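Local coordinates for competence damage-inducible protein A (PDB 5VU3) that is of unknown function but belongs to the CinA family, whose members include nicotinamide mononucleotide deamidases, at residues E16-L21 and V45-E50; L73-E78 and E88-E93; A125-F130 and R142-G147; F130-G135 and A162-K167. All coordinates share one frame; numbering follows the deposited sequence.

Interaction 1: E16-L21 and V45-E50; sequences ELTKKL and VALCAE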
# COMPACT_ATOMS: atom_id res chain seq x y z
N GLU A 16 -6.59 -14.23 10.58
CA GLU A 16 -5.96 -15.41 11.15
C GLU A 16 -4.61 -15.69 10.49
O GLU A 16 -3.65 -16.09 11.17
CB GLU A 16 -6.89 -16.62 10.99
CG GLU A 16 -8.06 -16.67 11.96
CD GLU A 16 -8.93 -17.89 11.73
OE1 GLU A 16 -8.90 -18.81 12.57
OE2 GLU A 16 -9.63 -17.93 10.69
N LEU A 17 -4.54 -15.49 9.18
CA LEU A 17 -3.31 -15.75 8.43
C LEU A 17 -2.21 -14.76 8.81
O LEU A 17 -1.05 -15.13 8.95
CB LEU A 17 -3.59 -15.69 6.93
CG LEU A 17 -4.38 -16.84 6.32
CD1 LEU A 17 -4.69 -16.55 4.84
CD2 LEU A 17 -3.60 -18.15 6.45
N THR A 18 -2.56 -13.47 8.93
CA THR A 18 -1.52 -12.50 9.28
C THR A 18 -1.05 -12.69 10.71
O THR A 18 0.13 -12.44 11.02
CB THR A 18 -2.01 -11.07 9.04
OG1 THR A 18 -3.14 -10.77 9.87
CG2 THR A 18 -2.38 -10.86 7.56
N LYS A 19 -1.93 -13.16 11.60
CA LYS A 19 -1.47 -13.53 12.94
C LYS A 19 -0.51 -14.72 12.88
O LYS A 19 0.55 -14.71 13.53
CB LYS A 19 -2.67 -13.85 13.83
CG LYS A 19 -2.30 -14.18 15.26
CD LYS A 19 -3.55 -14.37 16.10
CE LYS A 19 -3.23 -14.58 17.57
NZ LYS A 19 -4.47 -14.83 18.34
N LYS A 20 -0.87 -15.75 12.11
CA LYS A 20 0.03 -16.89 11.94
C LYS A 20 1.36 -16.46 11.34
O LYS A 20 2.43 -16.88 11.79
CB LYS A 20 -0.62 -17.94 11.04
CG LYS A 20 -1.51 -18.96 11.73
CD LYS A 20 -2.49 -19.56 10.74
CE LYS A 20 -2.78 -21.03 11.02
NZ LYS A 20 -1.86 -21.92 10.26
N LEU A 21 1.30 -15.62 10.30
CA LEU A 21 2.51 -15.18 9.61
C LEU A 21 3.39 -14.34 10.52
O LEU A 21 4.62 -14.50 10.54
CB LEU A 21 2.11 -14.41 8.35
CG LEU A 21 3.22 -13.82 7.48
CD1 LEU A 21 4.11 -14.93 6.94
CD2 LEU A 21 2.60 -13.02 6.32
N VAL A 45 -2.35 -3.34 3.70
CA VAL A 45 -3.34 -3.02 4.73
C VAL A 45 -3.51 -4.20 5.68
O VAL A 45 -3.53 -4.04 6.90
CB VAL A 45 -4.68 -2.62 4.09
CG1 VAL A 45 -5.84 -2.78 5.10
CG2 VAL A 45 -4.63 -1.18 3.59
N ALA A 46 -3.64 -5.41 5.12
CA ALA A 46 -3.81 -6.60 5.95
C ALA A 46 -2.61 -6.80 6.86
O ALA A 46 -2.77 -7.13 8.05
CB ALA A 46 -4.01 -7.83 5.06
N LEU A 47 -1.40 -6.60 6.34
CA LEU A 47 -0.20 -6.80 7.14
C LEU A 47 -0.05 -5.71 8.20
O LEU A 47 0.43 -5.98 9.30
CB LEU A 47 1.03 -6.88 6.24
CG LEU A 47 1.04 -8.11 5.31
CD1 LEU A 47 1.99 -7.90 4.13
CD2 LEU A 47 1.43 -9.36 6.08
N CYS A 48 -0.47 -4.49 7.89
CA CYS A 48 -0.39 -3.42 8.87
C CYS A 48 -1.49 -3.49 9.92
O CYS A 48 -1.39 -2.81 10.94
CB CYS A 48 -0.45 -2.05 8.19
SG CYS A 48 1.03 -1.66 7.25
N ALA A 49 -2.54 -4.28 9.68
CA ALA A 49 -3.57 -4.45 10.69
C ALA A 49 -3.13 -5.37 11.81
O ALA A 49 -3.72 -5.34 12.89
CB ALA A 49 -4.86 -4.98 10.05
N GLU A 50 -2.10 -6.17 11.55
CA GLU A 50 -1.58 -7.11 12.54
C GLU A 50 -1.10 -6.38 13.78
O GLU A 50 -0.45 -5.33 13.70
CB GLU A 50 -0.43 -7.91 11.93
CG GLU A 50 -0.73 -9.38 11.72
CD GLU A 50 -1.48 -10.00 12.87
OE1 GLU A 50 -0.92 -10.08 13.99
OE2 GLU A 50 -2.64 -10.41 12.66
O HOH W 1 -4.69 -8.67 8.94

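Interaction 2: L73-E78 and E88-E93; sequences LGVSPE and EQTVTE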
# COMPACT_ATOMS: atom_id res chain seq x y z
N LEU A 73 11.53 -0.79 -9.71
CA LEU A 73 11.88 -2.16 -9.38
C LEU A 73 12.84 -2.79 -10.36
O LEU A 73 13.15 -3.98 -10.23
CB LEU A 73 10.61 -3.01 -9.28
CG LEU A 73 9.68 -2.72 -8.09
CD1 LEU A 73 8.40 -3.54 -8.17
CD2 LEU A 73 10.40 -2.98 -6.76
N GLY A 74 13.33 -2.05 -11.35
CA GLY A 74 14.33 -2.58 -12.26
C GLY A 74 13.87 -3.78 -13.05
O GLY A 74 14.70 -4.61 -13.45
N VAL A 75 12.56 -3.91 -13.27
CA VAL A 75 12.06 -4.96 -14.15
C VAL A 75 12.57 -4.71 -15.56
O VAL A 75 12.50 -3.59 -16.07
CB VAL A 75 10.53 -5.02 -14.09
CG1 VAL A 75 9.98 -5.94 -15.19
CG2 VAL A 75 10.06 -5.48 -12.70
N SER A 76 13.09 -5.76 -16.19
CA SER A 76 13.68 -5.63 -17.52
C SER A 76 12.61 -5.33 -18.56
O SER A 76 11.58 -6.01 -18.60
CB SER A 76 14.43 -6.90 -17.88
OG SER A 76 14.68 -6.94 -19.27
N PRO A 77 12.81 -4.35 -19.44
CA PRO A 77 11.84 -4.12 -20.52
C PRO A 77 11.67 -5.32 -21.44
O PRO A 77 10.57 -5.54 -21.96
CB PRO A 77 12.43 -2.91 -21.27
CG PRO A 77 13.37 -2.26 -20.30
CD PRO A 77 13.92 -3.38 -19.46
N GLU A 78 12.73 -6.11 -21.65
CA GLU A 78 12.60 -7.30 -22.48
C GLU A 78 11.80 -8.39 -21.77
O GLU A 78 11.12 -9.18 -22.43
CB GLU A 78 13.97 -7.82 -22.90
CG GLU A 78 13.91 -8.94 -23.93
CD GLU A 78 13.19 -8.53 -25.22
OE1 GLU A 78 13.27 -7.35 -25.61
OE2 GLU A 78 12.54 -9.40 -25.83
N GLU A 88 5.04 -15.01 -14.47
CA GLU A 88 5.89 -15.43 -13.36
C GLU A 88 7.28 -14.81 -13.48
O GLU A 88 7.94 -14.57 -12.46
CB GLU A 88 5.95 -16.96 -13.30
CG GLU A 88 4.59 -17.55 -12.91
CD GLU A 88 4.54 -19.05 -13.02
OE1 GLU A 88 4.38 -19.55 -14.15
OE2 GLU A 88 4.67 -19.73 -11.98
N GLN A 89 7.72 -14.52 -14.71
CA GLN A 89 9.00 -13.86 -14.90
C GLN A 89 9.00 -12.47 -14.28
O GLN A 89 9.95 -12.08 -13.59
CB GLN A 89 9.34 -13.79 -16.39
CG GLN A 89 9.71 -15.13 -17.02
CD GLN A 89 8.49 -15.92 -17.50
OE1 GLN A 89 7.34 -15.54 -17.24
NE2 GLN A 89 8.74 -17.01 -18.22
N THR A 90 7.93 -11.70 -14.49
CA THR A 90 7.90 -10.33 -13.99
C THR A 90 7.81 -10.30 -12.47
O THR A 90 8.51 -9.51 -11.82
CB THR A 90 6.75 -9.55 -14.63
OG1 THR A 90 7.04 -9.33 -16.01
CG2 THR A 90 6.57 -8.20 -13.95
N VAL A 91 6.98 -11.16 -11.86
CA VAL A 91 6.87 -11.11 -10.41
C VAL A 91 8.14 -11.62 -9.75
O VAL A 91 8.48 -11.19 -8.64
CB VAL A 91 5.63 -11.88 -9.91
CG1 VAL A 91 4.36 -11.10 -10.24
CG2 VAL A 91 5.60 -13.29 -10.47
N THR A 92 8.87 -12.53 -10.40
CA THR A 92 10.18 -12.92 -9.88
C THR A 92 11.09 -11.71 -9.75
O THR A 92 11.74 -11.51 -8.71
CB THR A 92 10.82 -13.97 -10.79
OG1 THR A 92 10.06 -15.19 -10.71
CG2 THR A 92 12.26 -14.25 -10.36
N GLU A 93 11.15 -10.87 -10.79
CA GLU A 93 12.02 -9.70 -10.74
C GLU A 93 11.49 -8.67 -9.76
O GLU A 93 12.26 -8.02 -9.05
CB GLU A 93 12.16 -9.10 -12.14
CG GLU A 93 12.82 -10.03 -13.17
CD GLU A 93 12.85 -9.45 -14.59
OE1 GLU A 93 12.42 -8.30 -14.80
OE2 GLU A 93 13.32 -10.17 -15.50

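Interaction 3: A125-F130 and R142-G147; sequences AGTVCF and RVLFSG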
# COMPACT_ATOMS: atom_id res chain seq x y z
N ALA A 125 -9.30 -11.56 -17.64
CA ALA A 125 -9.45 -10.89 -16.36
C ALA A 125 -9.54 -11.92 -15.25
O ALA A 125 -10.11 -13.00 -15.43
CB ALA A 125 -10.71 -10.01 -16.37
N GLY A 126 -8.93 -11.61 -14.11
CA GLY A 126 -8.84 -12.55 -13.01
C GLY A 126 -7.58 -13.38 -12.99
O GLY A 126 -7.38 -14.15 -12.04
N THR A 127 -6.72 -13.27 -14.00
CA THR A 127 -5.44 -13.97 -14.03
C THR A 127 -4.43 -13.19 -13.20
O THR A 127 -4.17 -12.02 -13.49
CB THR A 127 -4.93 -14.12 -15.46
OG1 THR A 127 -5.92 -14.74 -16.28
CG2 THR A 127 -3.65 -14.94 -15.46
N VAL A 128 -3.84 -13.84 -12.20
CA VAL A 128 -2.90 -13.18 -11.30
C VAL A 128 -1.68 -14.07 -11.10
O VAL A 128 -1.82 -15.27 -10.83
CB VAL A 128 -3.55 -12.85 -9.94
CG1 VAL A 128 -2.61 -12.02 -9.10
CG2 VAL A 128 -4.88 -12.11 -10.14
N CYS A 129 -0.48 -13.49 -11.21
CA CYS A 129 0.75 -14.20 -10.89
C CYS A 129 1.32 -13.75 -9.55
O CYS A 129 1.17 -12.60 -9.13
CB CYS A 129 1.81 -14.03 -11.98
SG CYS A 129 1.33 -14.70 -13.59
N PHE A 130 1.99 -14.68 -8.88
CA PHE A 130 2.52 -14.48 -7.53
C PHE A 130 3.98 -14.90 -7.49
O PHE A 130 4.37 -15.87 -8.14
CB PHE A 130 1.74 -15.31 -6.50
CG PHE A 130 0.27 -14.97 -6.43
CD1 PHE A 130 -0.62 -15.54 -7.32
CD2 PHE A 130 -0.20 -14.09 -5.48
CE1 PHE A 130 -1.97 -15.22 -7.26
CE2 PHE A 130 -1.54 -13.76 -5.41
CZ PHE A 130 -2.43 -14.33 -6.30
N ARG A 142 0.68 -19.09 -11.02
CA ARG A 142 -0.23 -18.40 -11.92
C ARG A 142 -1.63 -18.90 -11.62
O ARG A 142 -1.88 -20.10 -11.67
CB ARG A 142 0.14 -18.67 -13.39
CG ARG A 142 -0.85 -18.12 -14.39
CD ARG A 142 -0.46 -18.52 -15.81
NE ARG A 142 0.63 -17.69 -16.31
CZ ARG A 142 0.45 -16.56 -17.00
NH1 ARG A 142 -0.78 -16.14 -17.27
NH2 ARG A 142 1.50 -15.86 -17.41
N VAL A 143 -2.54 -17.98 -11.28
CA VAL A 143 -3.87 -18.35 -10.79
C VAL A 143 -4.93 -17.59 -11.57
O VAL A 143 -4.74 -16.42 -11.91
CB VAL A 143 -4.02 -18.07 -9.28
CG1 VAL A 143 -5.38 -18.53 -8.78
CG2 VAL A 143 -2.90 -18.75 -8.49
N LEU A 144 -6.05 -18.26 -11.84
CA LEU A 144 -7.24 -17.61 -12.37
C LEU A 144 -8.29 -17.57 -11.28
O LEU A 144 -8.73 -18.62 -10.81
CB LEU A 144 -7.77 -18.35 -13.60
CG LEU A 144 -9.11 -17.81 -14.09
CD1 LEU A 144 -8.90 -16.45 -14.74
CD2 LEU A 144 -9.77 -18.77 -15.07
N PHE A 145 -8.69 -16.36 -10.88
CA PHE A 145 -9.73 -16.15 -9.88
C PHE A 145 -11.05 -15.77 -10.56
O PHE A 145 -11.06 -15.01 -11.53
CB PHE A 145 -9.34 -15.04 -8.91
CG PHE A 145 -8.12 -15.35 -8.08
CD1 PHE A 145 -8.22 -16.13 -6.94
CD2 PHE A 145 -6.88 -14.84 -8.45
CE1 PHE A 145 -7.11 -16.40 -6.17
CE2 PHE A 145 -5.76 -15.11 -7.69
CZ PHE A 145 -5.87 -15.89 -6.54
N SER A 146 -12.16 -16.26 -10.01
CA SER A 146 -13.47 -15.90 -10.52
C SER A 146 -13.97 -14.60 -9.87
O SER A 146 -13.47 -14.16 -8.84
CB SER A 146 -14.48 -17.02 -10.27
OG SER A 146 -14.77 -17.13 -8.88
N GLY A 147 -14.97 -14.00 -10.51
CA GLY A 147 -15.67 -12.85 -9.96
C GLY A 147 -15.18 -11.53 -10.51
O GLY A 147 -14.41 -11.47 -11.47

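Interaction 4: F130-G135 and A162-K167; sequences FAWNIG and AELVTK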
# COMPACT_ATOMS: atom_id res chain seq x y z
N PHE A 130 1.99 -14.68 -8.88
CA PHE A 130 2.52 -14.48 -7.53
C PHE A 130 3.98 -14.90 -7.49
O PHE A 130 4.37 -15.87 -8.14
CB PHE A 130 1.74 -15.31 -6.50
CG PHE A 130 0.27 -14.97 -6.43
CD1 PHE A 130 -0.62 -15.54 -7.32
CD2 PHE A 130 -0.20 -14.09 -5.48
CE1 PHE A 130 -1.97 -15.22 -7.26
CE2 PHE A 130 -1.54 -13.76 -5.41
CZ PHE A 130 -2.43 -14.33 -6.30
N ALA A 131 4.78 -14.16 -6.73
CA ALA A 131 6.14 -14.59 -6.40
C ALA A 131 6.34 -14.49 -4.90
O ALA A 131 5.93 -13.50 -4.27
CB ALA A 131 7.20 -13.75 -7.14
N TRP A 132 6.96 -15.51 -4.33
CA TRP A 132 7.41 -15.49 -2.94
C TRP A 132 8.91 -15.71 -2.94
O TRP A 132 9.39 -16.76 -3.37
CB TRP A 132 6.71 -16.57 -2.09
CG TRP A 132 5.19 -16.54 -2.09
CD1 TRP A 132 4.39 -15.95 -1.15
CD2 TRP A 132 4.32 -17.14 -3.05
NE1 TRP A 132 3.06 -16.15 -1.48
CE2 TRP A 132 2.99 -16.89 -2.63
CE3 TRP A 132 4.52 -17.89 -4.21
CZ2 TRP A 132 1.88 -17.34 -3.35
CZ3 TRP A 132 3.41 -18.34 -4.92
CH2 TRP A 132 2.11 -18.06 -4.48
N ASN A 133 9.66 -14.70 -2.50
CA ASN A 133 11.11 -14.77 -2.37
C ASN A 133 11.42 -14.89 -0.88
O ASN A 133 11.16 -13.96 -0.11
CB ASN A 133 11.77 -13.55 -3.00
CG ASN A 133 13.29 -13.61 -2.95
OD1 ASN A 133 13.86 -14.05 -1.95
ND2 ASN A 133 13.94 -13.15 -4.01
N ILE A 134 11.96 -16.04 -0.48
CA ILE A 134 12.33 -16.30 0.90
C ILE A 134 13.84 -16.43 0.94
O ILE A 134 14.40 -17.44 0.49
CB ILE A 134 11.65 -17.56 1.45
CG1 ILE A 134 10.14 -17.34 1.59
CG2 ILE A 134 12.24 -17.91 2.80
CD1 ILE A 134 9.35 -18.62 1.78
N GLY A 135 14.52 -15.42 1.47
CA GLY A 135 15.97 -15.48 1.59
C GLY A 135 16.71 -15.64 0.27
O GLY A 135 17.82 -16.17 0.26
N ALA A 162 -1.80 -17.19 2.51
CA ALA A 162 -1.92 -18.59 2.88
C ALA A 162 -0.74 -19.40 2.37
O ALA A 162 -0.21 -20.27 3.07
CB ALA A 162 -3.23 -19.17 2.33
N GLU A 163 -0.31 -19.13 1.14
CA GLU A 163 0.84 -19.82 0.58
C GLU A 163 2.11 -19.51 1.36
O GLU A 163 2.90 -20.42 1.64
CB GLU A 163 1.00 -19.45 -0.89
CG GLU A 163 -0.10 -20.01 -1.76
CD GLU A 163 -0.39 -21.47 -1.44
OE1 GLU A 163 0.39 -22.33 -1.91
OE2 GLU A 163 -1.37 -21.75 -0.71
N LEU A 164 2.33 -18.24 1.71
CA LEU A 164 3.53 -17.89 2.46
C LEU A 164 3.55 -18.57 3.82
O LEU A 164 4.60 -19.05 4.26
CB LEU A 164 3.65 -16.37 2.62
CG LEU A 164 4.95 -15.94 3.31
CD1 LEU A 164 6.16 -16.52 2.58
CD2 LEU A 164 5.07 -14.41 3.40
N VAL A 165 2.40 -18.60 4.50
CA VAL A 165 2.33 -19.26 5.80
C VAL A 165 2.77 -20.72 5.67
O VAL A 165 3.58 -21.22 6.46
CB VAL A 165 0.92 -19.15 6.39
CG1 VAL A 165 0.75 -20.14 7.54
CG2 VAL A 165 0.66 -17.73 6.88
N THR A 166 2.24 -21.41 4.66
CA THR A 166 2.62 -22.80 4.42
C THR A 166 4.11 -22.92 4.16
O THR A 166 4.78 -23.81 4.71
CB THR A 166 1.83 -23.36 3.25
OG1 THR A 166 0.43 -23.32 3.56
CG2 THR A 166 2.25 -24.80 2.97
N LYS A 167 4.66 -22.04 3.32
CA LYS A 167 6.08 -22.11 2.98
C LYS A 167 6.97 -21.89 4.19
O LYS A 167 8.11 -22.36 4.20
CB LYS A 167 6.41 -21.08 1.89
CG LYS A 167 5.87 -21.46 0.52
CD LYS A 167 5.84 -20.26 -0.41
CE LYS A 167 5.62 -20.68 -1.86
NZ LYS A 167 4.56 -21.71 -2.02

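Interaction 1: E16-L21 and V45-E50
The CA atoms of Thr-18 and Leu-47 lie 6.2 Å apart, the closest CA pair between the two segments. The axes of helical parts 16-21 and 45-49 come within 9.3 Å and cross at -63°. Segment 16-21 belongs to helix 14-28. Segment 45-50 is the last part of helix 42-49 and the residue after it.

Thr-18 is central to the contact. With chi1 at 62°, its OG1 sits between the backbone N and the carbonyl carbon, while CG2 lies beside the backbone N and faces Ala-46 O at 3.8 Å. OG1 is 2.9 Å from Glu-50 OE2. Its single proton also has Ala-15 O within reach, so the acceptor is not settled. A water gives one proton to Thr-18 OG1 at 2.8 Å and the other to Ala-46 O at 2.6 Å. It thereby links the two helices beside the direct contact.

Helix 42-49 is the helical link of a beta-alpha-beta unit between the parallel strands 32-37 and 57-63. Together with helices 14-28 and 149-167 it covers one face of the mixed sheet.

Glu-50 comes back across the gap by a bend at chi2 (-42°). Its CG passes close to Thr-18 O, and its side chain runs past Thr-18 in the opposite direction. OE2 also lies near Lys-19 N, but the angle there is poor for a hydrogen bond. Closer to the sheet the contact turns apolar. Leu-21 CD2 meets Leu-47 CD2 at 3.8 Å, and both leucines also touch Leu-32 of strand 32-37.

Interaction 2: L73-E78 and E88-E93
Ser-76 N donates to Glu-93 OE1 at 3.0 Å, with an N-H...O angle of 161°. The amide meets the carboxylate oxygen on its syn side, 26° out of the carboxylate plane. Ser-76 is the N-cap of helix 77-83. Its OG accepts a weak capping bond from Glu-78 N at 3.2 Å, and a second weak one comes from Thr-79 N. The contact therefore ties the start of this helix to the side of helix 88-101.

The other oxygen of the carboxylate, Glu-93 OE2, bonds to Thr-79 OG1 in the first turn of helix 77-83. Two bonds thus fix the rotation of the group. Its negative charge beside a helix N-terminus is probably favourable.

Glu-93 reaches across with its chain extended beyond CG (chi2 175°). Val-75 lies at about a right angle to it, and Val-75 CG1 rests 3.4 Å from OE1. The same methyl also approaches Thr-90 CG2 at 4.3 Å. The hydroxyl of Thr-90 is engaged elsewhere, with Thr-84 O. Gly-74, with positive phi, follows the helix and leads the chain to Val-75. Leu-73 packs against helix 88-101, on Met-94 and Ile-98.

Within helix 88-101, Glu-88 O takes two donors from one residue: Thr-92 N at 3.0 Å and Thr-92 OG1 at 2.8 Å, on opposite faces of the carbonyl plane.

Interaction 3: A125-F130 and R142-G147
Val-128 and Val-143 form a hydrogen-bonded antiparallel pair. Val-128 N donates to Val-143 O at 2.7 Å, and Val-143 N returns a bond to Val-128 O at 2.8 Å. One more bond lies further along, from Phe-145 N to Gly-126 O at 2.8 Å. It is almost straight at the hydrogen (177°), but the donor stands above the carbonyl plane. Between these bonds, Thr-127 CA-H points at Val-143 O. Thr-127/Leu-144 and Cys-129/Arg-142 are the non-hydrogen-bonded pairs.

The two segments are the open end of the beta hairpin 127-134/137-144. Strand 137-144 is outermost in the sheet within this chain. Strand 127-134 is bonded on its other side to strand 106-112.

On the Cys-129 face, Arg-142 leaves the backbone extended and then bends at chi3 (-78°). This lays one face of its guanidinium over Cys-129 SG, 4.0 Å from CZ. Thr-127 CG2 approaches Arg-142 NH1 at 3.6 Å. The hydroxyl of Thr-127 bonds to Ala-124 O.

On the Val-128 face, two rings come from opposite directions and meet edge to edge, with Phe-130 CZ 3.7 Å from Phe-145 CE2. Val-128 CG2 touches the edge of the Phe-145 ring at CD2 (3.8 Å), while Val-143 CG1 lies over one of its faces. Val-143 CG2 turns to Phe-130 CE1. Helix 149-167 covers this face, with Val-152 on Val-128 and Ala-156 on Phe-130.

Interaction 4: F130-G135 and A162-K167
Trp-132 and Lys-167 cross at about a right angle, and the lysine chain runs over one face of the indole. Lys-167 CE is 3.8 Å from Trp-132 CE3. The chain is extended until its last torsion (chi4 44°), where it bends and brings NZ over the six-membered ring. NZ lies 4.7 Å from that ring's centroid and 19° off its normal, a cation-pi interaction. The opposite face of the indole is towards the backbone of Phe-130.

The ring points from the strand to the helix, with CG beside the backbone N. Glu-163 approaches the benzo part obliquely, from the same side of the ring plane as the lysine, through its methylene carbons. Its CB is 3.4 Å from Trp-132 CZ2. On the pyrrole side, Leu-164 runs past the indole in the opposite direction, with CB 3.9 Å from Trp-132 CD1. Trp-132 NE1 is satisfied by Ser-160 O, one turn back along the helix.

Ile-134 continues the apolar seam. Its CD1 rests against both Lys-167 CB at 3.8 Å and Leu-164 CD1 at 3.9 Å.

This is sheet-to-helix packing in an alpha/beta fold. The axes of strand segment 130-134 and helix segment 162-167 make an angle of 30°. Leu-164 also touches Ile-108 of strand 106-112 and Leu-21 of helix 14-28, and Lys-167 touches Glu-139 of strand 137-144.

Overall arrangement
Interactions 3 and 4 share Phe-130 and strand 127-134, and their centres are about 17 Å apart. The strand pairs with its hairpin partner in one and packs on helix 149-167 in the other. Interaction 1 lies on the same side of the sheet as that helix. It joins interaction 4 through Leu-17 CD1 and Ala-162 N, 3.8 Å apart. Interaction 2 is across the chain's centre from interaction 1, with nearest atoms about 15 Å apart. It meets the sheet's other face, where Val-91 CG1 is 3.7 Å from Cys-129 O and Val-91 O touches Ala-131 CB. Helix 88-101 thus lies on the sheet face opposite to helices 14-28 and 149-167.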